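Local coordinates for protein esterase (PDB 3H2J) that probably hydrolyses carboxylic esters, as a serine hydrolase of the alpha/beta-hydrolase fold related to secretory lipases, at residues Pro2-Leu7 with Ala52-Glu57; Ser173-Gly178 with Ala203-Pro208; Cys331-Asp336 with Val362-Gly367. One frame throughout, in Å; residues are numbered along the deposited sequence.

How the interactions relate
All three contacts belong to one mixed beta-sheet and follow one another along the chain. Interaction 1 (Pro2-Leu7 with Ala52-Glu57) ties the N-terminus to one border of the sheet, where strands 7-16 and 43-54 are antiparallel neighbours; its centre is about 24 Å from that of interaction 2 and about 37 Å from that of interaction 3. Interactions 2 and 3 join consecutive parallel strands, their centres about 13 Å apart, and touch where Ser206 N approaches Cys331 O at 2.9 Å, probably as a hydrogen bond. Between them they hold Ser176 and Asp336, which with His377 probably form a Ser-His-Asp triad, whereas interaction 1 lies far from that probable site.

Interaction 1. Residues Pro2-Leu7 with Ala52-Glu57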
loop_
_atom_site.group_PDB
_atom_site.type_symbol
_atom_site.label_atom_id
_atom_site.label_comp_id
_atom_site.label_asym_id
_atom_site.label_seq_id
_atom_site.Cartn_x
_atom_site.Cartn_y
_atom_site.Cartn_z
ATOM N N PRO A 2 -14.561 -4.411 -21.375
ATOM C CA PRO A 2 -13.424 -3.531 -21.726
ATOM C C PRO A 2 -12.089 -4.189 -21.379
ATOM O O PRO A 2 -11.991 -4.946 -20.410
ATOM C CB PRO A 2 -13.595 -2.244 -20.934
ATOM C CG PRO A 2 -15.095 -2.260 -20.626
ATOM C CD PRO A 2 -15.440 -3.733 -20.406
ATOM N N ALA A 3 -11.063 -3.899 -22.173
ATOM C CA ALA A 3 -9.733 -4.446 -21.928
ATOM C C ALA A 3 -9.177 -3.852 -20.638
ATOM O O ALA A 3 -9.569 -2.754 -20.235
ATOM C CB ALA A 3 -8.803 -4.114 -23.092
ATOM N N ARG A 4 -8.264 -4.574 -19.994
ATOM C CA ARG A 4 -7.649 -4.097 -18.759
ATOM C C ARG A 4 -6.994 -2.742 -18.981
ATOM O O ARG A 4 -6.223 -2.568 -19.924
ATOM C CB ARG A 4 -6.571 -5.073 -18.276
ATOM C CG ARG A 4 -7.083 -6.367 -17.701
ATOM C CD ARG A 4 -5.915 -7.224 -17.229
ATOM N NE ARG A 4 -5.033 -6.483 -16.329
ATOM C CZ ARG A 4 -3.987 -7.011 -15.700
ATOM N NH1 ARG A 4 -3.684 -8.291 -15.866
ATOM N NH2 ARG A 4 -3.243 -6.257 -14.904
ATOM N N GLY A 5 -7.292 -1.784 -18.109
ATOM C CA GLY A 5 -6.685 -0.474 -18.240
ATOM C C GLY A 5 -7.498 0.556 -18.998
ATOM O O GLY A 5 -7.087 1.711 -19.092
ATOM N N THR A 6 -8.640 0.146 -19.542
ATOM C CA THR A 6 -9.502 1.068 -20.275
ATOM C C THR A 6 -10.045 2.160 -19.351
ATOM O O THR A 6 -10.558 1.869 -18.265
ATOM C CB THR A 6 -10.710 0.332 -20.899
ATOM O OG1 THR A 6 -10.245 -0.672 -21.807
ATOM C CG2 THR A 6 -11.607 1.311 -21.641
ATOM N N LEU A 7 -9.936 3.413 -19.788
ATOM C CA LEU A 7 -10.428 4.546 -19.014
ATOM C C LEU A 7 -11.947 4.627 -19.154
ATOM O O LEU A 7 -12.469 4.627 -20.269
ATOM C CB LEU A 7 -9.802 5.844 -19.525
ATOM C CG LEU A 7 -10.215 7.129 -18.804
ATOM C CD1 LEU A 7 -9.642 7.123 -17.393
ATOM C CD2 LEU A 7 -9.716 8.341 -19.576
ATOM N N ALA A 52 -11.338 0.072 -16.094
ATOM C CA ALA A 52 -11.604 -1.358 -16.177
ATOM C C ALA A 52 -10.352 -2.125 -15.761
ATOM O O ALA A 52 -9.245 -1.754 -16.121
ATOM C CB ALA A 52 -11.985 -1.739 -17.603
ATOM N N THR A 53 -10.540 -3.196 -15.003
ATOM C CA THR A 53 -9.429 -4.018 -14.558
ATOM C C THR A 53 -9.985 -5.422 -14.358
ATOM O O THR A 53 -11.052 -5.743 -14.885
ATOM C CB THR A 53 -8.824 -3.469 -13.240
ATOM O OG1 THR A 53 -7.654 -4.226 -12.895
ATOM C CG2 THR A 53 -9.843 -3.546 -12.099
ATOM N N ILE A 54 -9.273 -6.261 -13.613
ATOM C CA ILE A 54 -9.738 -7.621 -13.382
ATOM C C ILE A 54 -9.879 -7.960 -11.910
ATOM O O ILE A 54 -9.266 -7.318 -11.047
ATOM C CB ILE A 54 -8.796 -8.680 -14.016
ATOM C CG1 ILE A 54 -7.375 -8.547 -13.453
ATOM C CG2 ILE A 54 -8.824 -8.562 -15.524
ATOM C CD1 ILE A 54 -6.665 -7.270 -13.812
ATOM N N GLY A 55 -10.694 -8.978 -11.641
ATOM C CA GLY A 55 -10.908 -9.431 -10.280
ATOM C C GLY A 55 -9.826 -10.429 -9.921
ATOM O O GLY A 55 -8.882 -10.622 -10.692
ATOM N N VAL A 56 -9.957 -11.079 -8.768
ATOM C CA VAL A 56 -8.960 -12.046 -8.325
ATOM C C VAL A 56 -8.970 -13.314 -9.175
ATOM O O VAL A 56 -8.013 -14.085 -9.162
ATOM C CB VAL A 56 -9.165 -12.426 -6.834
ATOM C CG1 VAL A 56 -9.238 -11.167 -5.988
ATOM C CG2 VAL A 56 -10.423 -13.263 -6.665
ATOM N N GLU A 57 -10.054 -13.523 -9.912
ATOM C CA GLU A 57 -10.184 -14.692 -10.774
ATOM C C GLU A 57 -9.975 -14.300 -12.237
ATOM O O GLU A 57 -10.229 -15.090 -13.143
ATOM C CB GLU A 57 -11.573 -15.314 -10.605
ATOM C CG GLU A 57 -11.814 -15.925 -9.236
ATOM C CD GLU A 57 -11.082 -17.237 -9.056
ATOM O OE1 GLU A 57 -9.844 -17.258 -9.209
ATOM O OE2 GLU A 57 -11.746 -18.254 -8.763
#
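Arg4 lies obliquely across Ile54, and the two methyl ends of the isoleucine take different parts of the longer chain. CG2 of Ile54 supports the aliphatic portion, 3.5 Å from CG of Arg4. CD1 goes under the guanidinium, toward its rim, where it closes to 3.1 Å from NE of Arg4, a tight approach over one face of the flat group. Two torsions account for this: CG1 of Ile54 stands between its own backbone N and carbonyl carbon (chi1 59°), while the arginine chain bends at chi3 and turns its head over the methyl.

Behind this pair the backbone is pinned at two points. Gly5 N donates to Ala52 O at 2.8 Å, and Ala52 N donates to Thr6 O at 2.9 Å. Gly5 is the third residue of a type II turn from Ala3 to Thr6, with a positive phi of 95°. The turn is locked because Thr6 N and Thr6 OG1 both donate to Ala3 O from the same face, the hydroxyl at 2.7 Å. CB of Ala52 fits beneath the turn, 3.7 Å from CB of Pro2.

The polar end of Arg4 is committed to helix 141-161: NE forms a salt bridge with Asp150 OD1, which also accepts a bond from Thr53 OG1. The contact thus separates its chemistry, with one methyl, CD1, against a face of the guanidinium and the other, CG2, along the aliphatic chain, while the N-H is spent on a carboxylate, consistent with the chain terminus being anchored to both strand and helix.

Interaction 2. Residues Ser173-Gly178 with Ala203-Pro208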
loop_
_atom_site.group_PDB
_atom_site.type_symbol
_atom_site.label_atom_id
_atom_site.label_comp_id
_atom_site.label_asym_id
_atom_site.label_seq_id
_atom_site.Cartn_x
_atom_site.Cartn_y
_atom_site.Cartn_z
ATOM N N SER A 173 6.196 3.234 -5.529
ATOM C CA SER A 173 6.361 3.481 -4.104
ATOM C C SER A 173 5.022 3.250 -3.424
ATOM O O SER A 173 3.986 3.202 -4.083
ATOM C CB SER A 173 6.847 4.907 -3.847
ATOM O OG SER A 173 7.286 5.048 -2.508
ATOM N N GLY A 174 5.045 3.098 -2.107
ATOM C CA GLY A 174 3.816 2.864 -1.373
ATOM C C GLY A 174 4.135 2.763 0.099
ATOM O O GLY A 174 5.268 2.458 0.467
ATOM N N TYR A 175 3.139 3.002 0.943
ATOM C CA TYR A 175 3.343 2.966 2.385
ATOM C C TYR A 175 2.452 1.961 3.111
ATOM O O TYR A 175 1.244 1.901 2.865
ATOM C CB TYR A 175 3.118 4.370 2.953
ATOM C CG TYR A 175 2.708 4.414 4.413
ATOM C CD1 TYR A 175 3.611 4.091 5.429
ATOM C CD2 TYR A 175 1.414 4.788 4.775
ATOM C CE1 TYR A 175 3.230 4.143 6.775
ATOM C CE2 TYR A 175 1.022 4.844 6.111
ATOM C CZ TYR A 175 1.932 4.522 7.104
ATOM O OH TYR A 175 1.544 4.586 8.421
ATOM N N SER A 176 3.066 1.198 4.017
ATOM C CA SER A 176 2.382 0.185 4.828
ATOM C C SER A 176 1.855 -0.941 3.932
ATOM O O SER A 176 2.652 -1.673 3.336
ATOM C CB SER A 176 1.250 0.840 5.622
ATOM O OG SER A 176 0.793 -0.020 6.646
ATOM N N GLN A 177 0.536 -1.112 3.842
ATOM C CA GLN A 177 0.013 -2.137 2.942
ATOM C C GLN A 177 0.519 -1.696 1.571
ATOM O O GLN A 177 0.814 -2.522 0.709
ATOM C CB GLN A 177 -1.525 -2.167 2.911
ATOM C CG GLN A 177 -2.075 -3.219 1.912
ATOM C CD GLN A 177 -3.518 -2.983 1.463
ATOM O OE1 GLN A 177 -4.019 -3.677 0.567
ATOM N NE2 GLN A 177 -4.187 -2.022 2.076
ATOM N N GLY A 178 0.619 -0.377 1.398
ATOM C CA GLY A 178 1.090 0.204 0.148
ATOM C C GLY A 178 2.494 -0.220 -0.240
ATOM O O GLY A 178 2.841 -0.207 -1.426
ATOM N N ALA A 203 10.556 2.052 -4.452
ATOM C CA ALA A 203 10.872 2.377 -3.071
ATOM C C ALA A 203 9.748 2.037 -2.107
ATOM O O ALA A 203 9.025 2.920 -1.640
ATOM C CB ALA A 203 11.221 3.832 -2.962
ATOM N N PRO A 204 9.572 0.741 -1.816
ATOM C CA PRO A 204 8.522 0.307 -0.891
ATOM C C PRO A 204 8.814 0.880 0.495
ATOM O O PRO A 204 9.970 0.921 0.923
ATOM C CB PRO A 204 8.640 -1.218 -0.918
ATOM C CG PRO A 204 9.191 -1.501 -2.291
ATOM C CD PRO A 204 10.231 -0.413 -2.453
ATOM N N ILE A 205 7.768 1.300 1.196
ATOM C CA ILE A 205 7.914 1.885 2.521
ATOM C C ILE A 205 7.147 1.124 3.597
ATOM O O ILE A 205 5.927 0.968 3.509
ATOM C CB ILE A 205 7.398 3.347 2.542
ATOM C CG1 ILE A 205 8.134 4.185 1.494
ATOM C CG2 ILE A 205 7.560 3.939 3.943
ATOM C CD1 ILE A 205 9.597 4.354 1.768
ATOM N N SER A 206 7.876 0.655 4.606
ATOM C CA SER A 206 7.302 -0.050 5.744
ATOM C C SER A 206 6.281 -1.107 5.370
ATOM O O SER A 206 5.197 -1.170 5.961
ATOM C CB SER A 206 6.656 0.961 6.700
ATOM O OG SER A 206 7.572 1.984 7.047
ATOM N N GLY A 207 6.635 -1.946 4.401
ATOM C CA GLY A 207 5.725 -2.987 3.965
ATOM C C GLY A 207 6.065 -4.361 4.508
ATOM O O GLY A 207 7.231 -4.657 4.792
ATOM N N PRO A 208 5.055 -5.229 4.671
ATOM C CA PRO A 208 5.237 -6.594 5.179
ATOM C C PRO A 208 5.602 -7.574 4.054
ATOM O O PRO A 208 4.803 -8.445 3.710
ATOM C CB PRO A 208 3.879 -6.903 5.792
ATOM C CG PRO A 208 2.942 -6.214 4.826
ATOM C CD PRO A 208 3.623 -4.875 4.612
#
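Ile205 overlaps the carbonyl of Gly174, its CB only 3.1 Å from Gly174 O, and the same oxygen accepts Ile205 N at 2.8 Å. Further out, CG2 of Ile205 meets the edge of the Tyr175 ring close to its plane, 4.2 Å from CD1. The methyl gets there because it is anti to the isoleucine's backbone N, with CG1 (chi1 -57°) turned the other way, past the Gly174 carbonyl toward Ser173 OG.

The segments run parallel, with 3° between the axes of 173-175 and 203-205. At one end Ser173 OG donates to Ala203 O at 2.9 Å, so a side chain supplies a cross-strand bond. At the other, Ser176 N donates to Ile205 O, again at 2.9 Å. Beyond this the chains stay together through CA-H contacts, including Ser176 CA with Ser206 O at 3.3 Å; Ser206 O is buried without a conventional partner.

Ser176 sits between strand and helix 177-192 in a strained turn, with phi at 65°, and its CB lies over the centre of the Tyr175 ring. Gly174, Ser176 and Gly178 match the GxSxG nucleophile elbow of alpha/beta hydrolases. Ser176 OG is hydrogen-bonded to His377 NE2, as expected of a triad nucleophile, and Ser206 OG bonds to Thr380. The bonding therefore fixes the backbone of the probable nucleophile: Ile205 O accepts its amide, while the Ser176 hydroxyl engages His377.

Interaction 3. Residues Cys331-Asp336 with Val362-Gly367; sequences CGSSND and VDTGTG
Cys331 and Val362 pack tightly at the strand end of this contact, where CG1 of the valine touches SG of the cysteine at 3.5 Å. Chi1 of Val362 (56°) tucks CG1 over its own main chain, which aims it at the sulfur, and CG2 of Thr364 adds a second methyl beside it. Cys331 SG is itself bonded to Cys384 in a disulfide, so the apolar cluster is tied covalently to helix 376-396. Beside it the parallel strands are stitched by Gly332 N to Val362 O at 3.3 Å and by the much straighter Thr364 N to Gly332 O, at 2.8 Å and 171°.

Past the strands the contact becomes polar, and its solvent side is made by Asp363, Thr366 and Gly367. Asp363 swings its carboxylate back with CG anti to the backbone N (chi1 -176°). Its OD1 accepts Ser334 N at 2.9 Å and, from the opposite face of the carboxylate plane, Gly365 N at 2.7 Å; the second bond closes an Asx turn. The facing segment has an ST turn, Ser333 OG accepting Asn335 N. Asn335, itself buried, reaches out to the exposed Thr366 and crosses it at about a right angle, and its OD1 takes Thr366 N in a nearly straight bond of 3.0 Å. Other partners steady both side chains: Asn335 ND2 bonds to Asn372, and Thr366 OG1 to Asp371.

Within the fold, the segments end strands 328-332 and 359-363, which helix 342-353 connects as a beta-alpha-beta unit. Strand 359-363 is an outermost strand of the sheet, and strand 198-205 flanks strand 328-332 on its other side. The loop after Gly332 carries Asp336, the probable triad acid, to His377 just inside helix 376-396, which packs on Cys331 and Val362.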
loop_
_atom_site.group_PDB
_atom_site.type_symbol
_atom_site.label_atom_id
_atom_site.label_comp_id
_atom_site.label_asym_id
_atom_site.label_seq_id
_atom_site.Cartn_x
_atom_site.Cartn_y
_atom_site.Cartn_z
ATOM N N CYS A 331 12.549 1.385 2.630
ATOM C CA CYS A 331 12.665 2.329 3.732
ATOM C C CYS A 331 11.716 1.946 4.848
ATOM O O CYS A 331 10.662 1.366 4.608
ATOM C CB CYS A 331 12.357 3.757 3.250
ATOM S SG CYS A 331 12.640 5.097 4.463
ATOM N N GLY A 332 12.106 2.273 6.074
ATOM C CA GLY A 332 11.280 1.968 7.226
ATOM C C GLY A 332 11.967 2.470 8.478
ATOM O O GLY A 332 12.981 3.163 8.392
ATOM N N SER A 333 11.421 2.129 9.639
ATOM C CA SER A 333 11.999 2.552 10.913
ATOM C C SER A 333 12.236 1.367 11.839
ATOM O O SER A 333 11.381 0.494 11.980
ATOM C CB SER A 333 11.074 3.544 11.618
ATOM O OG SER A 333 11.555 3.830 12.924
ATOM N N SER A 334 13.400 1.352 12.477
ATOM C CA SER A 334 13.754 0.285 13.402
ATOM C C SER A 334 12.900 0.354 14.672
ATOM O O SER A 334 12.929 -0.558 15.497
ATOM C CB SER A 334 15.237 0.388 13.771
ATOM O OG SER A 334 15.631 -0.746 14.517
ATOM N N ASN A 335 12.141 1.437 14.821
ATOM C CA ASN A 335 11.273 1.629 15.984
ATOM C C ASN A 335 9.852 1.124 15.714
ATOM O O ASN A 335 9.030 1.041 16.631
ATOM C CB ASN A 335 11.195 3.116 16.348
ATOM C CG ASN A 335 12.509 3.667 16.862
ATOM O OD1 ASN A 335 12.940 4.744 16.453
ATOM N ND2 ASN A 335 13.146 2.940 17.773
ATOM N N ASP A 336 9.581 0.787 14.454
ATOM C CA ASP A 336 8.263 0.318 14.007
ATOM C C ASP A 336 7.867 -1.056 14.545
ATOM O O ASP A 336 8.482 -2.066 14.191
ATOM C CB ASP A 336 8.246 0.272 12.473
ATOM C CG ASP A 336 6.849 0.135 11.899
ATOM O OD1 ASP A 336 5.952 -0.378 12.592
ATOM O OD2 ASP A 336 6.655 0.532 10.732
ATOM N N VAL A 362 17.103 1.713 4.021
ATOM C CA VAL A 362 17.458 2.884 4.801
ATOM C C VAL A 362 16.541 2.873 6.023
ATOM O O VAL A 362 15.335 2.641 5.906
ATOM C CB VAL A 362 17.271 4.185 3.972
ATOM C CG1 VAL A 362 15.844 4.282 3.455
ATOM C CG2 VAL A 362 17.627 5.397 4.814
ATOM N N ASP A 363 17.133 3.091 7.192
ATOM C CA ASP A 363 16.412 3.082 8.461
ATOM C C ASP A 363 16.241 4.514 8.964
ATOM O O ASP A 363 17.223 5.221 9.173
ATOM C CB ASP A 363 17.215 2.247 9.465
ATOM C CG ASP A 363 16.517 2.081 10.801
ATOM O OD1 ASP A 363 15.456 2.698 11.011
ATOM O OD2 ASP A 363 17.048 1.329 11.648
ATOM N N THR A 364 14.996 4.944 9.152
ATOM C CA THR A 364 14.732 6.297 9.629
ATOM C C THR A 364 14.493 6.332 11.138
ATOM O O THR A 364 14.039 7.344 11.680
ATOM C CB THR A 364 13.508 6.916 8.916
ATOM O OG1 THR A 364 12.345 6.117 9.164
ATOM C CG2 THR A 364 13.758 6.999 7.417
ATOM N N GLY A 365 14.809 5.224 11.806
ATOM C CA GLY A 365 14.624 5.127 13.243
ATOM C C GLY A 365 15.587 5.991 14.036
ATOM O O GLY A 365 16.528 6.564 13.483
ATOM N N THR A 366 15.354 6.078 15.342
ATOM C CA THR A 366 16.190 6.884 16.225
ATOM C C THR A 366 17.365 6.086 16.778
ATOM O O THR A 366 18.348 6.659 17.245
ATOM C CB THR A 366 15.382 7.413 17.422
ATOM O OG1 THR A 366 15.050 6.322 18.291
ATOM C CG2 THR A 366 14.105 8.077 16.950
ATOM N N GLY A 367 17.258 4.765 16.728
ATOM C CA GLY A 367 18.319 3.925 17.249
ATOM C C GLY A 367 18.098 3.638 18.723
ATOM O O GLY A 367 18.761 2.779 19.304
#